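Local coordinates for protein phosphoserine phosphatase (Homo sapiens, PDB 6HYY) that catalyses the hydrolysis of O-phosphoserine to serine and phosphate, the last step of the phosphorylated pathway of serine synthesis, at residues Asp16-Ser19 with Thr20-Glu24; Gly106-Arg109 with Ser110-Glu113. All blocks are in the same frame, centred on the assembly; numbering follows the deposited sequence.

Contacts 1 and 2 follow two neighbouring, parallel strands of the central sheet, 12-16 and 100-105, and illustrate how a Rossmann-like fold builds its active site from the loops at the strand ends. Their centres lie about 11 Å apart, and the bound serine joins them: residues 16-18 hold its hydroxyl and its amino group, while Gly106 and Gly107 pass along its main-chain atoms. The magnesium ion belongs to contact 1; the side chain of Val112 in contact 2 is about 11 Å from it. The two contacts also touch directly, Val17 CG2 packing 4.0 Å from Val112 CG1, and Lys154 and Ser105 add further bonds to the serine.

Contact 1. Residues Asp16-Ser19 with Thr20-Glu24; sequences DVDS and TVIRE. With MG (magnesium ion), chain D; SER (serine), chain E.
Asp16 and Thr20 meet within the first sequence motif of the haloacid dehalogenase superfamily, the DxDST signature in which a strand ends and the chain coils into a short helical turn. The Asp16 carboxylate divides its work. Its CG stands anti to the backbone N (chi1 170°), carrying OD2 to the magnesium ion at 2.2 Å, while OD1 accepts a hydrogen bond from OG of the bound serine and forms a salt bridge with Lys154. Thr20 OG1 donates to Asp16 OD2 over 2.9 Å, approaching on the anti side and slightly out of the carboxylate plane, which probably helps fix the rotation of this metal-binding carboxylate. The metal also takes the backbone O of Asp18, Asp175 and three waters. Asp18 OD2 accepts a hydrogen bond from N of the bound serine, 2.5 Å away, and its OD1 is held by Gly26 N. With an alanine in place of Asp18, the serine amino group would probably lose its carboxylate mate and Gly26 N its acceptor. Val17 O closes the turn, gripped by Thr20 N and by Ile22 N (3.1 Å, N-H...O 178°) from opposite faces of its carbonyl plane. Farther along, Ser19 N bonds to Glu24 O, and Val17 CG1 rests 3.8 Å from Ile22 CD1. The turn packs against two neighbours: Val17 and Val21 lean on Leu103 of strand 100-105, and Val21 and Ile22 reach Val115 of helix 109-116.

Contact 2. Residues Gly106-Arg109 with Ser110-Glu113; sequences GGFR and SIVE. With SER (serine), chain E.
Phe108, at the N-cap position of helix 109-116, and Arg109, the first helical residue, each meet a residue four places on; just before them the Gly106-Gly107 corner follows motif II of the haloacid dehalogenase fold, whose serine, Ser105, ends strand 100-105. The corner contributes backbone to the ligand pocket. Gly106 has no side chain, and a CB there would fall only 2.2 Å from OXT of the bound serine, which explains how the chain can pass so close to the ligand carboxylate.

Backbone hydrogen bonds set the first turn of the helix. Val112 N donates to Phe108 O and Glu113 N to Arg109 O, both over 2.8 Å. The N-cap residue thus supplies the first acceptor of the helix.

Among apolar contacts, Ile111 CD1 comes to the edge of the Phe108 ring, 4.3 Å from CD2. The Phe108 side chain also touches Leu58 and Leu62 of helix 54-65.

The charged pair lies on another side of the turn. Arg109 bends at chi3 (-52°), bringing its guanidinium back to Glu113; NH1 also bonds to Ala123 O, and NH2 to Val126 O. In the salt bridge the two flat groups stand nearly perpendicular (89°), with Glu113 OE2 presenting its anti lone pair to Arg109 NH1 in the guanidinium plane, 2.5 Å away.

Contact 1. Residues Asp16-Ser19 with Thr20-Glu24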
loop_
_atom_site.group_PDB
_atom_site.type_symbol
_atom_site.label_atom_id
_atom_site.label_comp_id
_atom_site.label_asym_id
_atom_site.label_seq_id
_atom_site.Cartn_x
_atom_site.Cartn_y
_atom_site.Cartn_z
ATOM N N ASP A 16 -2.165 -0.445 3.348
ATOM C CA ASP A 16 -1.029 -0.782 2.508
ATOM C C ASP A 16 -1.530 -1.347 1.178
ATOM O O ASP A 16 -2.541 -2.049 1.139
ATOM C CB ASP A 16 -0.182 -1.812 3.270
ATOM C CG ASP A 16 0.919 -2.436 2.429
ATOM O OD1 ASP A 16 1.721 -1.694 1.856
ATOM O OD2 ASP A 16 0.975 -3.672 2.391
ATOM N N VAL A 17 -0.818 -1.052 0.087
ATOM C CA VAL A 17 -1.231 -1.585 -1.215
ATOM C C VAL A 17 -0.594 -2.944 -1.528
ATOM O O VAL A 17 -1.309 -3.958 -1.636
ATOM C CB VAL A 17 -0.950 -0.562 -2.328
ATOM C CG1 VAL A 17 -1.320 -1.153 -3.688
ATOM C CG2 VAL A 17 -1.728 0.729 -2.066
ATOM N N ASP A 18 0.739 -2.999 -1.675
ATOM C CA ASP A 18 1.374 -4.232 -2.160
ATOM C C ASP A 18 1.182 -5.382 -1.172
ATOM O O ASP A 18 1.544 -5.281 0.005
ATOM C CB ASP A 18 2.884 -4.077 -2.410
ATOM C CG ASP A 18 3.238 -3.104 -3.540
ATOM O OD1 ASP A 18 2.404 -2.821 -4.421
ATOM O OD2 ASP A 18 4.394 -2.615 -3.546
ATOM N N SER A 19 0.651 -6.496 -1.675
ATOM C CA SER A 19 0.346 -7.721 -0.945
ATOM C C SER A 19 -0.764 -7.553 0.079
ATOM O O SER A 19 -1.075 -8.501 0.799
ATOM C CB SER A 19 1.589 -8.316 -0.273
ATOM O OG SER A 19 2.571 -8.568 -1.262
ATOM N N THR A 20 -1.418 -6.387 0.129
ATOM C CA THR A 20 -2.582 -6.198 0.989
ATOM C C THR A 20 -3.812 -5.903 0.140
ATOM O O THR A 20 -4.647 -6.788 -0.030
ATOM C CB THR A 20 -2.320 -5.099 2.019
ATOM O OG1 THR A 20 -1.252 -5.542 2.868
ATOM C CG2 THR A 20 -3.531 -4.883 2.874
ATOM N N VAL A 21 -3.921 -4.712 -0.439
ATOM C CA VAL A 21 -5.055 -4.401 -1.317
ATOM C C VAL A 21 -4.933 -5.143 -2.642
ATOM O O VAL A 21 -5.944 -5.547 -3.237
ATOM C CB VAL A 21 -5.135 -2.880 -1.535
ATOM C CG1 VAL A 21 -6.152 -2.535 -2.632
ATOM C CG2 VAL A 21 -5.534 -2.205 -0.247
ATOM N N ILE A 22 -3.712 -5.308 -3.140
ATOM C CA ILE A 22 -3.476 -6.110 -4.340
ATOM C C ILE A 22 -2.647 -7.337 -3.972
ATOM O O ILE A 22 -1.975 -7.383 -2.950
ATOM C CB ILE A 22 -2.794 -5.309 -5.465
ATOM C CG1 ILE A 22 -1.405 -4.823 -5.017
ATOM C CG2 ILE A 22 -3.708 -4.158 -5.939
ATOM C CD1 ILE A 22 -0.637 -4.040 -6.090
ATOM N N ARG A 23 -2.689 -8.348 -4.847
ATOM C CA ARG A 23 -2.021 -9.610 -4.539
ATOM C C ARG A 23 -0.512 -9.519 -4.727
ATOM O O ARG A 23 0.236 -10.218 -4.033
ATOM C CB ARG A 23 -2.606 -10.729 -5.412
ATOM C CG ARG A 23 -4.127 -10.695 -5.454
ATOM C CD ARG A 23 -4.725 -12.093 -5.523
ATOM N NE ARG A 23 -4.866 -12.658 -4.183
ATOM C CZ ARG A 23 -5.571 -13.747 -3.887
ATOM N NH1 ARG A 23 -6.224 -14.409 -4.838
ATOM N NH2 ARG A 23 -5.624 -14.170 -2.628
ATOM N N GLU A 24 -0.059 -8.646 -5.615
ATOM C CA GLU A 24 1.318 -8.561 -6.081
ATOM C C GLU A 24 2.035 -7.374 -5.440
ATOM O O GLU A 24 1.450 -6.580 -4.699
ATOM C CB GLU A 24 1.336 -8.447 -7.610
ATOM C CG GLU A 24 0.434 -9.448 -8.358
ATOM C CD GLU A 24 -0.921 -8.862 -8.783
ATOM O OE1 GLU A 24 -1.543 -9.424 -9.716
ATOM O OE2 GLU A 24 -1.358 -7.852 -8.189
HETATM MG MG MG D . 2.854 -4.601 1.758
HETATM N N SER E . 5.591 -1.252 -1.763
HETATM C CA SER E . 4.630 -0.600 -0.882
HETATM C C SER E . 5.277 -0.297 0.463
HETATM O O SER E . 4.710 -0.660 1.488
HETATM C CB SER E . 3.413 -1.471 -0.658
HETATM O OG SER E . 2.227 -0.742 -0.448
HETATM O OXT SER E . 6.369 0.270 0.572
HETATM O O HOH W 1 2.009 -11.218 -2.383
HETATM O O HOH W 2 4.400 -3.606 0.884
HETATM O O HOH W 3 4.067 -3.824 3.460
HETATM O O HOH W 4 4.222 -6.294 1.212
#

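Contact 2. Residues Gly106-Arg109 with Ser110-Glu113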
loop_
_atom_site.group_PDB
_atom_site.type_symbol
_atom_site.label_atom_id
_atom_site.label_comp_id
_atom_site.label_asym_id
_atom_site.label_seq_id
_atom_site.Cartn_x
_atom_site.Cartn_y
_atom_site.Cartn_z
ATOM N N GLY A 106 4.736 2.373 -1.000
ATOM C CA GLY A 106 6.054 2.643 -1.548
ATOM C C GLY A 106 6.159 2.422 -3.046
ATOM O O GLY A 106 7.201 2.726 -3.638
ATOM N N GLY A 107 5.099 1.897 -3.661
ATOM C CA GLY A 107 4.963 1.851 -5.101
ATOM C C GLY A 107 4.602 3.205 -5.677
ATOM O O GLY A 107 4.850 4.253 -5.079
ATOM N N PHE A 108 3.975 3.174 -6.849
ATOM C CA PHE A 108 3.927 4.341 -7.718
ATOM C C PHE A 108 2.506 4.817 -7.962
ATOM O O PHE A 108 1.599 4.013 -8.202
ATOM C CB PHE A 108 4.634 4.010 -9.028
ATOM C CG PHE A 108 5.989 3.435 -8.800
ATOM C CD1 PHE A 108 6.968 4.191 -8.173
ATOM C CD2 PHE A 108 6.273 2.123 -9.151
ATOM C CE1 PHE A 108 8.208 3.655 -7.923
ATOM C CE2 PHE A 108 7.513 1.585 -8.901
ATOM C CZ PHE A 108 8.484 2.348 -8.296
ATOM N N ARG A 109 2.334 6.147 -7.915
ATOM C CA ARG A 109 1.011 6.757 -8.022
ATOM C C ARG A 109 0.292 6.359 -9.310
ATOM O O ARG A 109 -0.932 6.194 -9.310
ATOM C CB ARG A 109 1.135 8.284 -7.919
ATOM C CG ARG A 109 -0.047 9.065 -8.496
ATOM C CD ARG A 109 -0.078 10.531 -8.029
ATOM N NE ARG A 109 -0.002 10.593 -6.585
ATOM C CZ ARG A 109 -1.047 10.680 -5.760
ATOM N NH1 ARG A 109 -2.289 10.769 -6.209
ATOM N NH2 ARG A 109 -0.828 10.686 -4.465
ATOM N N SER A 110 1.026 6.209 -10.418
ATOM C CA SER A 110 0.396 5.776 -11.663
ATOM C C SER A 110 -0.415 4.505 -11.443
ATOM O O SER A 110 -1.613 4.448 -11.756
ATOM C CB SER A 110 1.461 5.556 -12.740
ATOM O OG SER A 110 2.502 4.738 -12.257
ATOM N N ILE A 111 0.216 3.504 -10.839
ATOM C CA ILE A 111 -0.435 2.222 -10.612
ATOM C C ILE A 111 -1.433 2.317 -9.460
ATOM O O ILE A 111 -2.553 1.802 -9.549
ATOM C CB ILE A 111 0.622 1.139 -10.360
ATOM C CG1 ILE A 111 1.643 1.098 -11.509
ATOM C CG2 ILE A 111 -0.056 -0.214 -10.163
ATOM C CD1 ILE A 111 2.894 0.310 -11.181
ATOM N N VAL A 112 -1.057 2.994 -8.373
ATOM C CA VAL A 112 -1.938 3.021 -7.203
ATOM C C VAL A 112 -3.208 3.832 -7.474
ATOM O O VAL A 112 -4.278 3.536 -6.920
ATOM C CB VAL A 112 -1.177 3.554 -5.973
ATOM C CG1 VAL A 112 -2.117 3.639 -4.761
ATOM C CG2 VAL A 112 0.019 2.659 -5.646
ATOM N N GLU A 113 -3.127 4.867 -8.317
ATOM C CA GLU A 113 -4.338 5.597 -8.673
ATOM C C GLU A 113 -5.288 4.735 -9.492
ATOM O O GLU A 113 -6.508 4.883 -9.370
ATOM C CB GLU A 113 -3.988 6.879 -9.432
ATOM C CG GLU A 113 -3.490 8.004 -8.521
ATOM C CD GLU A 113 -3.455 9.356 -9.207
ATOM O OE1 GLU A 113 -3.621 9.414 -10.441
ATOM O OE2 GLU A 113 -3.263 10.370 -8.503
HETATM N N SER E . 5.591 -1.252 -1.763
HETATM C CA SER E . 4.630 -0.600 -0.882
HETATM C C SER E . 5.277 -0.297 0.463
HETATM O O SER E . 4.710 -0.660 1.488
HETATM C CB SER E . 3.413 -1.471 -0.658
HETATM O OG SER E . 2.227 -0.742 -0.448
HETATM O OXT SER E . 6.369 0.270 0.572
#